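Local coordinates for type 2A phosphatase-associated protein 42 (Saccharomyces cerevisiae, PDB 2V0P) that inhibits the type 2A-like phosphatase SIT4, associates with PP2A catalytic subunits and takes part in TOR signalling in response to nitrogen source, at residues A[149-152]-A[153-157]; A[10-13]-A[14-18]. All coordinates share one frame; numbering follows the deposited sequence.

Interaction 1 (A[149-152]-A[153-157]); sequences QPKN and NKDLS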
ATOM      1  N   GLN A 149      -6.457 -11.745  -0.769  1.00 44.15           N
ATOM      2  CA  GLN A 149      -6.585 -10.290  -0.642  1.00 43.57           C
ATOM      3  C   GLN A 149      -8.064  -9.888  -0.734  1.00 42.72           C
ATOM      4  O   GLN A 149      -8.804 -10.504  -1.485  1.00 42.34           O
ATOM      5  CB  GLN A 149      -5.792  -9.559  -1.733  1.00 44.08           C
ATOM      6  CG  GLN A 149      -4.335  -9.958  -1.874  1.00 44.21           C
ATOM      7  CD  GLN A 149      -3.408  -9.393  -0.794  1.00 44.22           C
ATOM      8  OE1 GLN A 149      -3.823  -8.673   0.124  1.00 40.93           O
ATOM      9  NE2 GLN A 149      -2.147  -9.735  -0.905  1.00 46.21           N
ATOM     10  N   PRO A 150      -8.499  -8.876   0.036  1.00 42.32           N
ATOM     11  CA  PRO A 150      -9.928  -8.555  -0.065  1.00 43.13           C
ATOM     12  C   PRO A 150     -10.237  -8.090  -1.485  1.00 43.60           C
ATOM     13  O   PRO A 150      -9.416  -7.377  -2.088  1.00 44.13           O
ATOM     14  CB  PRO A 150     -10.102  -7.409   0.929  1.00 42.77           C
ATOM     15  CG  PRO A 150      -8.729  -6.848   1.124  1.00 43.72           C
ATOM     16  CD  PRO A 150      -7.793  -7.982   0.965  1.00 42.03           C
ATOM     17  N   LYS A 151     -11.366  -8.546  -2.019  1.00 44.41           N
ATOM     18  CA  LYS A 151     -11.842  -8.167  -3.357  1.00 44.96           C
ATOM     19  C   LYS A 151     -12.063  -6.658  -3.505  1.00 44.56           C
ATOM     20  O   LYS A 151     -11.725  -6.072  -4.538  1.00 45.67           O
ATOM     21  CB  LYS A 151     -13.138  -8.919  -3.695  1.00 44.75           C
ATOM     22  CG  LYS A 151     -12.956 -10.418  -3.933  1.00 45.95           C
ATOM     23  CD  LYS A 151     -14.156 -11.029  -4.643  1.00 46.03           C
ATOM     24  CE  LYS A 151     -14.174 -10.687  -6.138  1.00 47.97           C
ATOM     25  NZ  LYS A 151     -15.519 -10.912  -6.754  1.00 48.06           N
ATOM     26  N   ASN A 152     -12.638  -6.044  -2.470  1.00 43.54           N
ATOM     27  CA  ASN A 152     -12.931  -4.620  -2.458  1.00 42.53           C
ATOM     28  C   ASN A 152     -12.923  -4.083  -1.031  1.00 42.04           C
ATOM     29  O   ASN A 152     -12.557  -4.796  -0.104  1.00 42.05           O
ATOM     30  CB  ASN A 152     -14.292  -4.366  -3.113  1.00 42.12           C
ATOM     31  CG  ASN A 152     -15.435  -5.021  -2.356  1.00 41.27           C
ATOM     32  OD1 ASN A 152     -15.480  -4.954  -1.070  1.00 37.04           O
ATOM     33  ND2 ASN A 152     -16.375  -5.646  -3.149  1.00 42.70           N
ATOM     34  N   ASN A 153     -13.356  -2.837  -0.848  1.00 41.42           N
ATOM     35  CA  ASN A 153     -13.296  -2.211   0.478  1.00 40.62           C
ATOM     36  C   ASN A 153     -14.478  -2.532   1.411  1.00 38.71           C
ATOM     37  O   ASN A 153     -14.640  -1.896   2.438  1.00 37.79           O
ATOM     38  CB  ASN A 153     -13.003  -0.699   0.380  1.00 41.41           C
ATOM     39  CG  ASN A 153     -14.205   0.130  -0.074  1.00 43.53           C
ATOM     40  OD1 ASN A 153     -15.267  -0.391  -0.461  1.00 47.15           O
ATOM     41  ND2 ASN A 153     -14.038   1.452  -0.019  1.00 46.44           N
ATOM     42  N   LYS A 154     -15.237  -3.560   1.042  1.00 36.72           N
ATOM     43  CA  LYS A 154     -16.418  -4.013   1.752  1.00 37.37           C
ATOM     44  C   LYS A 154     -16.199  -5.475   2.129  1.00 36.42           C
ATOM     45  O   LYS A 154     -16.951  -6.030   2.908  1.00 36.49           O
ATOM     46  CB  LYS A 154     -17.598  -3.961   0.789  1.00 36.61           C
ATOM     47  CG  LYS A 154     -18.885  -3.427   1.306  1.00 38.68           C
ATOM     48  CD  LYS A 154     -19.872  -3.383   0.144  1.00 40.90           C
ATOM     49  CE  LYS A 154     -19.240  -2.760  -1.106  1.00 41.91           C
ATOM     50  NZ  LYS A 154     -20.221  -2.624  -2.230  1.00 43.70           N
ATOM     51  N   ASP A 155     -15.150  -6.075   1.567  1.00 36.16           N
ATOM     52  CA  ASP A 155     -14.917  -7.512   1.659  1.00 34.87           C
ATOM     53  C   ASP A 155     -14.395  -7.889   3.040  1.00 33.73           C
ATOM     54  O   ASP A 155     -13.210  -8.134   3.230  1.00 34.61           O
ATOM     55  CB  ASP A 155     -13.976  -7.972   0.545  1.00 35.20           C
ATOM     56  CG  ASP A 155     -13.860  -9.489   0.446  1.00 36.09           C
ATOM     57  OD1 ASP A 155     -13.043  -9.961  -0.378  1.00 33.91           O
ATOM     58  OD2 ASP A 155     -14.583 -10.210   1.171  1.00 38.79           O
ATOM     59  N   LEU A 156     -15.319  -7.933   3.996  1.00 32.87           N
ATOM     60  CA  LEU A 156     -15.002  -8.311   5.353  1.00 31.75           C
ATOM     61  C   LEU A 156     -14.406  -9.714   5.436  1.00 30.90           C
ATOM     62  O   LEU A 156     -13.456  -9.890   6.161  1.00 29.56           O
ATOM     63  CB  LEU A 156     -16.206  -8.185   6.279  1.00 32.63           C
ATOM     64  CG  LEU A 156     -15.994  -8.421   7.779  1.00 32.65           C
ATOM     65  CD1 LEU A 156     -14.909  -7.504   8.334  1.00 34.24           C
ATOM     66  CD2 LEU A 156     -17.313  -8.228   8.525  1.00 31.98           C
ATOM     67  N   SER A 157     -14.953 -10.680   4.701  1.00 29.94           N
ATOM     68  CA  SER A 157     -14.470 -12.057   4.813  1.00 32.12           C
ATOM     69  C   SER A 157     -13.051 -12.147   4.286  1.00 31.08           C
ATOM     70  O   SER A 157     -12.164 -12.603   4.976  1.00 33.38           O
ATOM     71  CB  SER A 157     -15.419 -13.040   4.123  1.00 32.12           C
ATOM     72  OG  SER A 157     -15.997 -12.465   2.966  1.00 35.41           O
TER
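Asp155 and Asn152 face each other across the turn that leads into helix 156-186, each using a side-chain oxygen to hold a backbone N-H of the other segment. Asp155 sits at the N-cap, and its two oxygens serve different partners. OD1 receives Lys151 N at 2.7 Å through the lone pair pointing away from OD2, in a nearly straight bond (167°), while OD2 accepts from Ser157 OG, 3.2 Å away, and from the backbone N of Gly158. Having CG anti to its own N (chi1 -171°) is what brings OD1 to Lys151 N. Asp155 CB rests 3.9 Å from Pro150 CB. Asn152 works the other way along the chain: its OD1 takes Lys154 N in an unusually short, bent hydrogen bond, and Asn152 O receives a weak bond from Asp155 N. In the assembly, Phe170 of the second subunit packs on Pro150, and Asn173 of that subunit donates a hydrogen bond to Asn153 O. Losing the carboxylate to an alanine here is likely to leave Lys151 N, Gly158 N and Ser157 OG without the acceptors OD1 and OD2, and the loop freer to shift against the helix start. One carboxylate thus ties the incoming loop to the first helical turn, and its negative charge is likely to interact favourably with the helix dipole at this N-terminal end.

Interaction 2 (A[10-13]-A[14-18]); sequences DIIS and LYSTK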
ATOM      1  N   ASP A  10      32.512 -12.471   7.648  1.00 37.49           N
ATOM      2  CA  ASP A  10      32.778 -11.034   7.506  1.00 36.74           C
ATOM      3  C   ASP A  10      31.605 -10.314   6.836  1.00 34.51           C
ATOM      4  O   ASP A  10      31.237  -9.254   7.272  1.00 35.44           O
ATOM      5  CB  ASP A  10      34.086 -10.770   6.755  1.00 38.40           C
ATOM      6  CG  ASP A  10      35.301 -11.257   7.509  1.00 42.49           C
ATOM      7  OD1 ASP A  10      35.166 -11.634   8.698  1.00 47.51           O
ATOM      8  OD2 ASP A  10      36.416 -11.247   6.920  1.00 47.39           O
ATOM      9  N   ILE A  11      31.029 -10.910   5.815  1.00 32.21           N
ATOM     10  CA  ILE A  11      29.888 -10.372   5.093  1.00 33.33           C
ATOM     11  C   ILE A  11      28.731 -10.175   6.083  1.00 33.48           C
ATOM     12  O   ILE A  11      28.153  -9.069   6.168  1.00 34.55           O
ATOM     13  CB  ILE A  11      29.513 -11.204   3.844  1.00 29.03           C
ATOM     14  CG1 ILE A  11      30.580 -11.000   2.760  1.00 35.99           C
ATOM     15  CG2 ILE A  11      28.080 -10.793   3.315  1.00 36.13           C
ATOM     16  CD1 ILE A  11      30.691 -12.023   1.709  1.00 30.92           C
ATOM     17  N   ILE A  12      28.481 -11.189   6.914  1.00 31.37           N
ATOM     18  CA  ILE A  12      27.292 -11.168   7.737  1.00 37.29           C
ATOM     19  C   ILE A  12      27.460 -10.113   8.817  1.00 36.42           C
ATOM     20  O   ILE A  12      26.526  -9.391   9.151  1.00 37.07           O
ATOM     21  CB  ILE A  12      27.002 -12.566   8.362  1.00 36.58           C
ATOM     22  CG1 ILE A  12      26.652 -13.585   7.295  1.00 39.69           C
ATOM     23  CG2 ILE A  12      25.973 -12.461   9.478  1.00 41.80           C
ATOM     24  CD1 ILE A  12      26.184 -13.030   6.024  1.00 46.50           C
ATOM     25  N   SER A  13      28.688  -9.989   9.303  1.00 37.15           N
ATOM     26  CA  SER A  13      29.038  -8.979  10.270  1.00 36.93           C
ATOM     27  C   SER A  13      28.892  -7.543   9.713  1.00 37.25           C
ATOM     28  O   SER A  13      28.451  -6.670  10.413  1.00 37.15           O
ATOM     29  CB  SER A  13      30.435  -9.231  10.779  1.00 37.59           C
ATOM     30  OG  SER A  13      30.751  -8.344  11.817  1.00 41.33           O
ATOM     31  N   LEU A  14      29.292  -7.320   8.466  1.00 37.85           N
ATOM     32  CA  LEU A  14      29.149  -6.008   7.850  1.00 38.16           C
ATOM     33  C   LEU A  14      27.662  -5.674   7.793  1.00 36.80           C
ATOM     34  O   LEU A  14      27.283  -4.606   8.169  1.00 37.73           O
ATOM     35  CB  LEU A  14      29.771  -5.955   6.457  1.00 38.10           C
ATOM     36  CG  LEU A  14      31.302  -5.920   6.403  1.00 39.03           C
ATOM     37  CD1 LEU A  14      31.777  -6.131   4.983  1.00 43.57           C
ATOM     38  CD2 LEU A  14      31.841  -4.627   6.972  1.00 43.25           C
ATOM     39  N   TYR A  15      26.866  -6.633   7.369  1.00 36.78           N
ATOM     40  CA  TYR A  15      25.428  -6.523   7.325  1.00 37.98           C
ATOM     41  C   TYR A  15      24.848  -6.112   8.674  1.00 38.09           C
ATOM     42  O   TYR A  15      24.219  -5.082   8.759  1.00 37.68           O
ATOM     43  CB  TYR A  15      24.751  -7.799   6.803  1.00 38.89           C
ATOM     44  CG  TYR A  15      23.248  -7.640   6.789  1.00 36.49           C
ATOM     45  CD1 TYR A  15      22.623  -6.824   5.813  1.00 41.50           C
ATOM     46  CD2 TYR A  15      22.462  -8.213   7.768  1.00 39.54           C
ATOM     47  CE1 TYR A  15      21.236  -6.638   5.799  1.00 36.93           C
ATOM     48  CE2 TYR A  15      21.048  -8.035   7.784  1.00 39.81           C
ATOM     49  CZ  TYR A  15      20.456  -7.241   6.797  1.00 40.89           C
ATOM     50  OH  TYR A  15      19.098  -7.060   6.810  1.00 40.79           O
ATOM     51  N   SER A  16      25.104  -6.897   9.727  1.00 38.66           N
ATOM     52  CA  SER A  16      24.525  -6.640  11.037  1.00 39.35           C
ATOM     53  C   SER A  16      24.974  -5.369  11.690  1.00 38.30           C
ATOM     54  O   SER A  16      24.195  -4.731  12.360  1.00 39.73           O
ATOM     55  CB  SER A  16      24.759  -7.821  12.010  1.00 39.24           C
ATOM     56  OG  SER A  16      24.144  -8.960  11.492  1.00 43.46           O
ATOM     57  N   THR A  17      26.238  -5.008  11.510  1.00 38.71           N
ATOM     58  CA  THR A  17      26.810  -3.909  12.205  1.00 38.32           C
ATOM     59  C   THR A  17      26.600  -2.575  11.466  1.00 38.69           C
ATOM     60  O   THR A  17      26.498  -1.548  12.100  1.00 38.73           O
ATOM     61  CB  THR A  17      28.297  -4.141  12.490  1.00 39.10           C
ATOM     62  OG1 THR A  17      28.996  -4.354  11.263  1.00 40.13           O
ATOM     63  CG2 THR A  17      28.484  -5.372  13.382  1.00 39.36           C
ATOM     64  N   LYS A  18      26.513  -2.609  10.141  1.00 37.74           N
ATOM     65  CA  LYS A  18      26.582  -1.382   9.356  1.00 37.93           C
ATOM     66  C   LYS A  18      25.558  -1.239   8.260  1.00 37.02           C
ATOM     67  O   LYS A  18      25.307  -0.128   7.817  1.00 38.62           O
ATOM     68  CB  LYS A  18      27.993  -1.192   8.730  1.00 37.63           C
ATOM     69  CG  LYS A  18      29.073  -0.989   9.721  1.00 40.16           C
ATOM     70  CD  LYS A  18      30.301  -0.398   9.086  1.00 46.52           C
ATOM     71  CE  LYS A  18      31.220   0.204  10.141  1.00 49.11           C
ATOM     72  NZ  LYS A  18      30.623   1.431  10.747  1.00 52.23           N
TER
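Ser13 O is gripped twice by Thr17, one turn further along helix 4-19: Thr17 OG1 donates to it at 2.5 Å, and Thr17 N reaches it at 3.0 Å. The two donors arrive from opposite faces of the carbonyl plane, the hydroxyl tilted 30° from it. Thr17 can do this because its OG1 lies between its own N and carbonyl carbon (chi1 58°), which turns the hydroxyl back toward the preceding turn. The same rotation sets the methyl CG2 3.2 Å from Ser13 O, leaving the carbonyl flanked by carbon as well as by its two donors. The neighbouring i to i+4 bonds are ordinary helical ones: Ser16 N to Ile12 O at 2.9 Å, Tyr15 N to Ile11 O and Leu14 N to Asp10 O.

Leu14 leans over the turn before it, its CG 3.4 Å from Asp10 O, and its side chain also touches Thr38 of helix 29-52. Ile11, buried, meets Thr38 and Leu45 of the same helix. Tyr15 begins close to the backbone, with CB 3.3 Å from Ile12 O; CG anti to the backbone N (chi1 179°) then carries the ring away from the preceding turn, to pack on Leu81 and Leu82 of helix 75-83, where Ile12 touches Tyr78. The helix is therefore amphipathic, with Ile11 and Leu14 packed on helix 29-52 and Ile12 and Tyr15 on helix 75-83, and Ser13, Ser16 and Thr17 on the exposed side. There the threonine hydroxyl bonds to its own helix backbone, a common way for such a side chain to satisfy its proton locally, and here it adds a second donor to a carbonyl already used by the main-chain bond.

Overall arrangement
Interaction 2 comes first along the chain, within the N-terminal helix 4-19; interaction 1 follows much later, in the loop that leads into helix 156-186. Their centres are about 42 Å apart, on opposite sides of the chain's centre, and their nearest atoms remain about 23 Å from each other, so neither touches the other. Both belong to one all-helical TPR-like domain, the N-terminal part of the protein. Together they illustrate two local uses of side-chain oxygens bonded to nearby backbone atoms: within a helix that packs on helices 29-52 and 75-83, and at a helix start on the surface, beside a second copy of the protein in the assembly.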